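Local structure of thiazoline oxidase/subtilisin-like protease (Prochloron didemni, 4H6X) at residues A[66-71]-A[98-103]. The protein is a subtilisin-like serine protease that matures patellamides, probably cleaving the precursor peptide and joining the ends of the core segment by transamidation to give a macrocycle. Residues are numbered along the deposited sequence; the frame is centred on the assembly and turned at random.
Sequences EPITPE and PDTKDR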
ATOM      1  N   GLU A  66       7.423   1.663 -23.817  1.00 45.37           N
ATOM      2  CA  GLU A  66       6.320   1.166 -24.631  1.00 45.90           C
ATOM      3  C   GLU A  66       5.251   0.520 -23.750  1.00 43.15           C
ATOM      4  O   GLU A  66       5.578  -0.251 -22.839  1.00 38.07           O
ATOM      5  CB  GLU A  66       6.823   0.174 -25.688  1.00 51.15           C
ATOM      6  CG  GLU A  66       7.342   0.837 -26.959  1.00 56.83           C
ATOM      7  CD  GLU A  66       6.273   1.659 -27.661  1.00 63.27           C
ATOM      8  OE1 GLU A  66       5.350   1.056 -28.258  1.00 67.36           O
ATOM      9  OE2 GLU A  66       6.349   2.911 -27.607  1.00 67.30           O
ATOM     10  N   PRO A  67       3.970   0.842 -24.009  1.00 43.56           N
ATOM     11  CA  PRO A  67       2.882   0.174 -23.303  1.00 43.07           C
ATOM     12  C   PRO A  67       2.990  -1.339 -23.468  1.00 40.13           C
ATOM     13  O   PRO A  67       3.469  -1.810 -24.494  1.00 38.97           O
ATOM     14  CB  PRO A  67       1.619   0.717 -23.991  1.00 42.66           C
ATOM     15  CG  PRO A  67       2.090   1.285 -25.292  1.00 43.83           C
ATOM     16  CD  PRO A  67       3.463   1.812 -24.996  1.00 45.10           C
ATOM     17  N   ILE A  68       2.605  -2.072 -22.429  1.00 38.85           N
ATOM     18  CA  ILE A  68       2.631  -3.527 -22.426  1.00 38.24           C
ATOM     19  C   ILE A  68       1.285  -3.999 -22.969  1.00 35.20           C
ATOM     20  O   ILE A  68       0.248  -3.485 -22.553  1.00 32.60           O
ATOM     21  CB  ILE A  68       2.831  -4.083 -20.992  1.00 38.81           C
ATOM     22  CG1 ILE A  68       4.051  -3.437 -20.305  1.00 38.54           C
ATOM     23  CG2 ILE A  68       2.897  -5.617 -20.991  1.00 34.69           C
ATOM     24  CD1 ILE A  68       5.362  -4.158 -20.512  1.00 37.29           C
ATOM     25  N   THR A  69       1.299  -4.970 -23.884  1.00 34.76           N
ATOM     26  CA  THR A  69       0.051  -5.471 -24.483  1.00 34.35           C
ATOM     27  C   THR A  69      -0.793  -6.251 -23.467  1.00 33.11           C
ATOM     28  O   THR A  69      -0.249  -6.822 -22.507  1.00 29.49           O
ATOM     29  CB  THR A  69       0.293  -6.375 -25.720  1.00 35.01           C
ATOM     30  OG1 THR A  69       1.013  -7.546 -25.335  1.00 37.83           O
ATOM     31  CG2 THR A  69       1.067  -5.641 -26.803  1.00 37.64           C
ATOM     32  N   PRO A  70      -2.129  -6.272 -23.668  1.00 32.02           N
ATOM     33  CA  PRO A  70      -2.967  -7.147 -22.850  1.00 32.23           C
ATOM     34  C   PRO A  70      -2.518  -8.605 -22.947  1.00 31.82           C
ATOM     35  O   PRO A  70      -2.565  -9.335 -21.954  1.00 30.85           O
ATOM     36  CB  PRO A  70      -4.364  -6.963 -23.457  1.00 32.67           C
ATOM     37  CG  PRO A  70      -4.329  -5.602 -24.071  1.00 33.65           C
ATOM     38  CD  PRO A  70      -2.927  -5.422 -24.575  1.00 32.72           C
ATOM     39  N   GLU A  71      -2.054  -9.016 -24.130  1.00 31.49           N
ATOM     40  CA  GLU A  71      -1.608 -10.394 -24.343  1.00 32.21           C
ATOM     41  C   GLU A  71      -0.431 -10.745 -23.435  1.00 30.78           C
ATOM     42  O   GLU A  71      -0.375 -11.842 -22.877  1.00 28.35           O
ATOM     43  CB  GLU A  71      -1.248 -10.638 -25.820  1.00 37.38           C
ATOM     44  CG  GLU A  71      -2.412 -10.510 -26.809  1.00 39.81           C
ATOM     45  CD  GLU A  71      -3.008  -9.119 -26.885  1.00 43.85           C
ATOM     46  OE1 GLU A  71      -2.269  -8.133 -27.095  1.00 47.14           O
ATOM     47  OE2 GLU A  71      -4.239  -9.006 -26.731  1.00 52.37           O
ATOM     48  N   PRO A  98       9.851 -12.736 -22.255  1.00 33.45           N
ATOM     49  CA  PRO A  98      11.209 -12.509 -21.741  1.00 34.62           C
ATOM     50  C   PRO A  98      11.539 -11.020 -21.563  1.00 35.35           C
ATOM     51  O   PRO A  98      12.205 -10.648 -20.596  1.00 35.18           O
ATOM     52  CB  PRO A  98      12.108 -13.139 -22.825  1.00 36.14           C
ATOM     53  CG  PRO A  98      11.291 -13.063 -24.079  1.00 35.74           C
ATOM     54  CD  PRO A  98       9.876 -13.300 -23.623  1.00 35.92           C
ATOM     55  N   ASP A  99      11.037 -10.181 -22.463  1.00 36.21           N
ATOM     56  CA  ASP A  99      11.403  -8.770 -22.486  1.00 37.04           C
ATOM     57  C   ASP A  99      10.473  -7.866 -21.676  1.00 35.01           C
ATOM     58  O   ASP A  99      10.793  -6.696 -21.439  1.00 35.53           O
ATOM     59  CB  ASP A  99      11.483  -8.273 -23.927  1.00 39.36           C
ATOM     60  CG  ASP A  99      12.457  -9.081 -24.771  1.00 43.12           C
ATOM     61  OD1 ASP A  99      13.525  -9.501 -24.257  1.00 42.92           O
ATOM     62  OD2 ASP A  99      12.136  -9.301 -25.956  1.00 45.78           O
ATOM     63  N   THR A 100       9.332  -8.392 -21.249  1.00 31.18           N
ATOM     64  CA  THR A 100       8.368  -7.564 -20.521  1.00 30.52           C
ATOM     65  C   THR A 100       8.023  -8.074 -19.115  1.00 28.74           C
ATOM     66  O   THR A 100       7.330  -7.389 -18.361  1.00 31.07           O
ATOM     67  CB  THR A 100       7.069  -7.410 -21.324  1.00 31.36           C
ATOM     68  OG1 THR A 100       6.611  -8.713 -21.686  1.00 31.40           O
ATOM     69  CG2 THR A 100       7.304  -6.538 -22.603  1.00 31.69           C
ATOM     70  N   LYS A 101       8.499  -9.261 -18.771  1.00 29.14           N
ATOM     71  CA  LYS A 101       8.184  -9.885 -17.481  1.00 30.33           C
ATOM     72  C   LYS A 101       8.527  -9.018 -16.259  1.00 29.57           C
ATOM     73  O   LYS A 101       7.775  -9.009 -15.285  1.00 29.19           O
ATOM     74  CB  LYS A 101       8.871 -11.244 -17.348  1.00 29.82           C
ATOM     75  CG  LYS A 101      10.393 -11.187 -17.277  1.00 33.54           C
ATOM     76  CD  LYS A 101      10.986 -12.580 -17.097  1.00 36.01           C
ATOM     77  CE  LYS A 101      12.501 -12.540 -17.020  1.00 38.97           C
ATOM     78  NZ  LYS A 101      13.081 -13.865 -16.641  1.00 42.16           N
ATOM     79  N   ASP A 102       9.667  -8.323 -16.306  1.00 30.85           N
ATOM     80  CA  ASP A 102      10.141  -7.532 -15.167  1.00 30.86           C
ATOM     81  C   ASP A 102       9.219  -6.339 -14.936  1.00 29.12           C
ATOM     82  O   ASP A 102       8.780  -6.101 -13.807  1.00 27.03           O
ATOM     83  CB  ASP A 102      11.576  -7.042 -15.383  1.00 34.20           C
ATOM     84  CG  ASP A 102      12.584  -8.167 -15.419  1.00 38.35           C
ATOM     85  OD1 ASP A 102      12.522  -9.065 -14.554  1.00 39.63           O
ATOM     86  OD2 ASP A 102      13.460  -8.142 -16.316  1.00 42.06           O
ATOM     87  N   ARG A 103       8.901  -5.622 -16.013  1.00 26.08           N
ATOM     88  CA  ARG A 103       7.959  -4.498 -15.945  1.00 24.63           C
ATOM     89  C   ARG A 103       6.571  -4.970 -15.553  1.00 24.93           C
ATOM     90  O   ARG A 103       5.855  -4.265 -14.847  1.00 25.14           O
ATOM     91  CB  ARG A 103       7.862  -3.753 -17.280  1.00 24.78           C
ATOM     92  CG  ARG A 103       9.135  -3.033 -17.706  1.00 26.74           C
ATOM     93  CD  ARG A 103       8.957  -2.438 -19.103  1.00 28.57           C
ATOM     94  NE  ARG A 103       7.840  -1.504 -19.141  1.00 31.10           N
ATOM     95  CZ  ARG A 103       7.117  -1.215 -20.222  1.00 32.48           C
ATOM     96  NH1 ARG A 103       7.376  -1.795 -21.382  1.00 33.02           N
ATOM     97  NH2 ARG A 103       6.126  -0.335 -20.135  1.00 31.78           N
TER
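Arg103 reaches from the first turn of helix 101-118 to the backbone of Glu66, gripping one carbonyl oxygen with both terminal nitrogens. NH1 and NH2 each donate to Glu66 O at 2.8 Å, and the oxygen sits close to the guanidinium plane. Neither bond is straight, with N-H...O angles near 141°, as expected when a forked donor closes on a single atom. NH1 approaches in the carbonyl plane, whereas NH2 comes from above it. NH2 also forms a salt bridge with Asp140, so the guanidinium ties the loop before helix 70-82 to a residue beyond strand 133-138. A bend in the arginine chain at chi3 (59°) turns its flat end toward the carbonyl.

Van der Waals contact between the segments centres on Ile68. Its CD1 lies over one face of the guanidinium, 3.2 Å from Arg103 NH1, and CG1 stands 3.7 Å from NH2. The same CD1 meets Thr100 CG2 at 3.7 Å. Thr100 stands at the N-cap position, but its side chain makes no capping bond; its methyl meets the isoleucine while OG1 hydrogen-bonds to Asp72 in helix 70-82. Ile68 also touches Ile104 and Asn107 farther along helix 101-118.

An alanine in place of Arg103 would probably leave Glu66 O without its two donors, Asp140 without this salt bridge and Ile68 CD1 without the flat surface beneath it. The chemistry thus implies a surface link between the loop before helix 70-82 and the start of helix 101-118, in which one cation serves a neutral carbonyl, a carboxylate and a hydrocarbon branch.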